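Local coordinates for protein MAU2 chromatid cohesion factor homolog (Saccharomyces cerevisiae, PDB 4XDN) that forms a complex with SCC2 that is required for the association of cohesin with chromosomes, and so takes part in sister chromatid cohesion, at residues A[312-323]-A[375-383]. Numbering follows the deposited sequence.
Sequences PMIFHYKELKNI and RIQTYKSIL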
loop_
_atom_site.group_PDB
_atom_site.type_symbol
_atom_site.label_atom_id
_atom_site.label_comp_id
_atom_site.label_asym_id
_atom_site.label_seq_id
_atom_site.Cartn_x
_atom_site.Cartn_y
_atom_site.Cartn_z
ATOM N N PRO A 312 -13.026 -2.365 5.824
ATOM C CA PRO A 312 -14.196 -2.104 4.974
ATOM C C PRO A 312 -13.929 -2.226 3.469
ATOM O O PRO A 312 -14.855 -2.553 2.730
ATOM C CB PRO A 312 -14.587 -0.666 5.347
ATOM C CG PRO A 312 -13.372 -0.070 5.950
ATOM C CD PRO A 312 -12.663 -1.191 6.635
ATOM N N MET A 313 -12.700 -1.982 3.024
ATOM C CA MET A 313 -12.371 -2.102 1.603
ATOM C C MET A 313 -12.373 -3.560 1.157
ATOM O O MET A 313 -12.576 -3.858 -0.022
ATOM C CB MET A 313 -11.005 -1.483 1.303
ATOM C CG MET A 313 -10.900 -0.009 1.631
ATOM S SD MET A 313 -11.686 1.055 0.411
ATOM C CE MET A 313 -11.897 2.538 1.401
ATOM N N ILE A 314 -12.143 -4.460 2.109
ATOM C CA ILE A 314 -11.987 -5.881 1.822
ATOM C C ILE A 314 -13.192 -6.686 2.307
ATOM O O ILE A 314 -13.546 -7.704 1.711
ATOM C CB ILE A 314 -10.697 -6.434 2.481
ATOM C CG1 ILE A 314 -9.474 -5.619 2.038
ATOM C CG2 ILE A 314 -10.498 -7.911 2.160
ATOM C CD1 ILE A 314 -9.212 -5.627 0.529
ATOM N N PHE A 315 -13.823 -6.221 3.382
ATOM C CA PHE A 315 -14.920 -6.954 4.009
ATOM C C PHE A 315 -16.275 -6.642 3.372
ATOM O O PHE A 315 -17.218 -7.421 3.508
ATOM C CB PHE A 315 -14.974 -6.648 5.509
ATOM C CG PHE A 315 -13.819 -7.222 6.297
ATOM C CD1 PHE A 315 -12.774 -7.883 5.665
ATOM C CD2 PHE A 315 -13.789 -7.105 7.677
ATOM C CE1 PHE A 315 -11.722 -8.407 6.394
ATOM C CE2 PHE A 315 -12.742 -7.628 8.410
ATOM C CZ PHE A 315 -11.706 -8.281 7.768
ATOM N N HIS A 316 -16.371 -5.507 2.687
ATOM C CA HIS A 316 -17.595 -5.143 1.976
ATOM C C HIS A 316 -17.510 -5.585 0.515
ATOM O O HIS A 316 -16.505 -5.348 -0.156
ATOM C CB HIS A 316 -17.845 -3.636 2.066
ATOM C CG HIS A 316 -18.021 -3.134 3.465
ATOM N ND1 HIS A 316 -17.819 -3.928 4.575
ATOM C CD2 HIS A 316 -18.382 -1.917 3.938
ATOM C CE1 HIS A 316 -18.046 -3.224 5.667
ATOM N NE2 HIS A 316 -18.390 -1.998 5.309
ATOM N N TYR A 317 -18.573 -6.219 0.029
ATOM C CA TYR A 317 -18.567 -6.842 -1.293
ATOM C C TYR A 317 -18.285 -5.862 -2.435
ATOM O O TYR A 317 -17.443 -6.134 -3.289
ATOM C CB TYR A 317 -19.903 -7.545 -1.546
ATOM C CG TYR A 317 -20.007 -8.158 -2.925
ATOM C CD1 TYR A 317 -19.153 -9.179 -3.317
ATOM C CD2 TYR A 317 -20.963 -7.718 -3.832
ATOM C CE1 TYR A 317 -19.244 -9.743 -4.575
ATOM C CE2 TYR A 317 -21.063 -8.277 -5.093
ATOM C CZ TYR A 317 -20.200 -9.288 -5.459
ATOM O OH TYR A 317 -20.294 -9.850 -6.712
ATOM N N LYS A 318 -18.989 -4.734 -2.456
ATOM C CA LYS A 318 -18.794 -3.743 -3.512
ATOM C C LYS A 318 -17.380 -3.172 -3.482
ATOM O O LYS A 318 -16.736 -3.037 -4.522
ATOM C CB LYS A 318 -19.810 -2.607 -3.389
ATOM C CG LYS A 318 -21.197 -2.945 -3.911
ATOM C CD LYS A 318 -21.884 -1.708 -4.472
ATOM C CE LYS A 318 -23.307 -2.003 -4.926
ATOM N NZ LYS A 318 -24.214 -2.279 -3.777
ATOM N N GLU A 319 -16.907 -2.833 -2.287
ATOM C CA GLU A 319 -15.573 -2.270 -2.131
ATOM C C GLU A 319 -14.512 -3.270 -2.568
ATOM O O GLU A 319 -13.501 -2.897 -3.161
ATOM C CB GLU A 319 -15.320 -1.852 -0.679
ATOM C CG GLU A 319 -16.023 -0.569 -0.245
ATOM C CD GLU A 319 -17.489 -0.776 0.080
ATOM O OE1 GLU A 319 -18.064 -1.793 -0.357
ATOM O OE2 GLU A 319 -18.066 0.085 0.778
ATOM N N LEU A 320 -14.750 -4.544 -2.276
ATOM C CA LEU A 320 -13.776 -5.587 -2.563
ATOM C C LEU A 320 -13.594 -5.788 -4.065
ATOM O O LEU A 320 -12.466 -5.856 -4.553
ATOM C CB LEU A 320 -14.198 -6.902 -1.902
ATOM C CG LEU A 320 -13.286 -8.105 -2.152
ATOM C CD1 LEU A 320 -11.852 -7.808 -1.748
ATOM C CD2 LEU A 320 -13.806 -9.311 -1.401
ATOM N N LYS A 321 -14.703 -5.888 -4.792
ATOM C CA LYS A 321 -14.642 -6.050 -6.239
ATOM C C LYS A 321 -13.952 -4.852 -6.877
ATOM O O LYS A 321 -13.187 -5.000 -7.829
ATOM C CB LYS A 321 -16.042 -6.225 -6.829
ATOM C CG LYS A 321 -16.622 -7.616 -6.631
ATOM C CD LYS A 321 -17.737 -7.924 -7.625
ATOM C CE LYS A 321 -17.220 -8.099 -9.051
ATOM N NZ LYS A 321 -16.179 -9.164 -9.159
ATOM N N ASN A 322 -14.223 -3.667 -6.337
ATOM C CA ASN A 322 -13.593 -2.441 -6.814
ATOM C C ASN A 322 -12.071 -2.522 -6.691
ATOM O O ASN A 322 -11.348 -2.145 -7.613
ATOM C CB ASN A 322 -14.126 -1.236 -6.036
ATOM C CG ASN A 322 -13.763 0.090 -6.682
ATOM O OD1 ASN A 322 -13.909 0.268 -7.894
ATOM N ND2 ASN A 322 -13.285 1.029 -5.872
ATOM N N ILE A 323 -11.596 -3.023 -5.551
ATOM C CA ILE A 323 -10.165 -3.215 -5.322
ATOM C C ILE A 323 -9.607 -4.255 -6.289
ATOM O O ILE A 323 -8.552 -4.053 -6.888
ATOM C CB ILE A 323 -9.870 -3.666 -3.867
ATOM C CG1 ILE A 323 -10.248 -2.571 -2.861
ATOM C CG2 ILE A 323 -8.394 -4.049 -3.696
ATOM C CD1 ILE A 323 -9.381 -1.319 -2.916
ATOM N N ARG A 375 -12.077 6.791 5.377
ATOM C CA ARG A 375 -12.490 5.921 4.282
ATOM C C ARG A 375 -12.572 6.709 2.977
ATOM O O ARG A 375 -12.229 6.199 1.912
ATOM C CB ARG A 375 -13.836 5.266 4.588
ATOM C CG ARG A 375 -13.794 4.251 5.718
ATOM C CD ARG A 375 -15.169 3.661 5.972
ATOM N NE ARG A 375 -15.623 2.858 4.842
ATOM C CZ ARG A 375 -16.868 2.415 4.684
ATOM N NH1 ARG A 375 -17.801 2.703 5.582
ATOM N NH2 ARG A 375 -17.181 1.688 3.619
ATOM N N ILE A 376 -13.027 7.954 3.070
ATOM C CA ILE A 376 -13.107 8.829 1.906
ATOM C C ILE A 376 -11.707 9.173 1.408
ATOM O O ILE A 376 -11.476 9.294 0.207
ATOM C CB ILE A 376 -13.879 10.121 2.237
ATOM C CG1 ILE A 376 -15.357 9.799 2.461
ATOM C CG2 ILE A 376 -13.750 11.149 1.114
ATOM C CD1 ILE A 376 -16.122 10.895 3.172
ATOM N N GLN A 377 -10.777 9.330 2.344
ATOM C CA GLN A 377 -9.403 9.672 2.011
ATOM C C GLN A 377 -8.758 8.532 1.222
ATOM O O GLN A 377 -8.003 8.765 0.274
ATOM C CB GLN A 377 -8.609 9.971 3.285
ATOM C CG GLN A 377 -7.420 10.899 3.088
ATOM C CD GLN A 377 -7.824 12.357 2.909
ATOM O OE1 GLN A 377 -8.961 12.665 2.551
ATOM N NE2 GLN A 377 -6.883 13.262 3.163
ATOM N N THR A 378 -9.072 7.301 1.614
ATOM C CA THR A 378 -8.596 6.117 0.907
ATOM C C THR A 378 -9.255 6.014 -0.465
ATOM O O THR A 378 -8.610 5.638 -1.444
ATOM C CB THR A 378 -8.876 4.835 1.715
ATOM O OG1 THR A 378 -8.092 4.849 2.912
ATOM C CG2 THR A 378 -8.530 3.586 0.916
ATOM N N TYR A 379 -10.543 6.340 -0.527
ATOM C CA TYR A 379 -11.263 6.367 -1.794
ATOM C C TYR A 379 -10.603 7.352 -2.752
ATOM O O TYR A 379 -10.471 7.075 -3.942
ATOM C CB TYR A 379 -12.733 6.752 -1.583
ATOM C CG TYR A 379 -13.621 5.654 -1.036
ATOM C CD1 TYR A 379 -13.454 4.331 -1.426
ATOM C CD2 TYR A 379 -14.639 5.946 -0.136
ATOM C CE1 TYR A 379 -14.271 3.331 -0.932
ATOM C CE2 TYR A 379 -15.458 4.951 0.363
ATOM C CZ TYR A 379 -15.268 3.646 -0.039
ATOM O OH TYR A 379 -16.079 2.652 0.455
ATOM N N LYS A 380 -10.186 8.498 -2.227
ATOM C CA LYS A 380 -9.550 9.521 -3.049
ATOM C C LYS A 380 -8.197 9.043 -3.568
ATOM O O LYS A 380 -7.796 9.389 -4.678
ATOM C CB LYS A 380 -9.393 10.820 -2.258
ATOM C CG LYS A 380 -10.696 11.597 -2.101
ATOM C CD LYS A 380 -10.637 12.592 -0.952
ATOM C CE LYS A 380 -9.542 13.626 -1.153
ATOM N NZ LYS A 380 -9.508 14.613 -0.039
ATOM N N SER A 381 -7.501 8.240 -2.771
ATOM C CA SER A 381 -6.218 7.688 -3.195
ATOM C C SER A 381 -6.428 6.724 -4.357
ATOM O O SER A 381 -5.599 6.642 -5.260
ATOM C CB SER A 381 -5.515 6.976 -2.036
ATOM O OG SER A 381 -6.156 5.753 -1.721
ATOM N N ILE A 382 -7.541 5.996 -4.327
ATOM C CA ILE A 382 -7.882 5.086 -5.414
ATOM C C ILE A 382 -8.114 5.883 -6.692
ATOM O O ILE A 382 -7.673 5.477 -7.766
ATOM C CB ILE A 382 -9.129 4.236 -5.082
ATOM C CG1 ILE A 382 -8.799 3.258 -3.951
ATOM C CG2 ILE A 382 -9.612 3.470 -6.320
ATOM C CD1 ILE A 382 -9.978 2.435 -3.455
ATOM N N LEU A 383 -8.803 7.015 -6.577
ATOM C CA LEU A 383 -8.986 7.906 -7.720
ATOM C C LEU A 383 -7.625 8.341 -8.254
ATOM O O LEU A 383 -7.418 8.423 -9.465
ATOM C CB LEU A 383 -9.815 9.137 -7.343
ATOM C CG LEU A 383 -11.257 8.932 -6.871
ATOM C CD1 LEU A 383 -11.886 10.274 -6.513
ATOM C CD2 LEU A 383 -12.097 8.219 -7.922
#
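The side chain of M313 fills the tight part of this contact, where its methyl CE makes a CH-pi contact over one face of the Y379 ring, 3.8 Å from the centroid and displaced toward the rim at CE1. M313 SD stands more obliquely to the same ring, 4.6 Å from its centroid, and the pair as a whole is a Met-aromatic contact. A bend at chi2 (-77°) turns the thioether toward 375-383, and CE ends tip to tip with T378 CG2, 3.6 Å away. Further along, I323 CD1 meets I382 CD1 at 3.8 Å, the two side chains crossing at about a right angle.

The end at R375 and H316, both partly exposed, is more open and polar, although P312 and E319 are buried. P312 CB sits over one guanidinium face, 3.7 Å from R375 NE, which is buried without a polar partner in the model. E319 OE2 approaches the guanidinium edge in plane and forms a long salt bridge to R375 NH2 (3.4 Å). H316, the N-cap of helix 317-331, brings its ring up perpendicular to the guanidinium. N322 ND2 hydrogen-bonds T355 OG1 of helix 339-360, whose I359 and T355 also touch Y379 and I382. The axes of 317-323 and 375-383 run 12.7 Å apart at closest approach, inclined by 27°; long side chains bridge this spacing, consistent with the TPR-like helical array of Scc4.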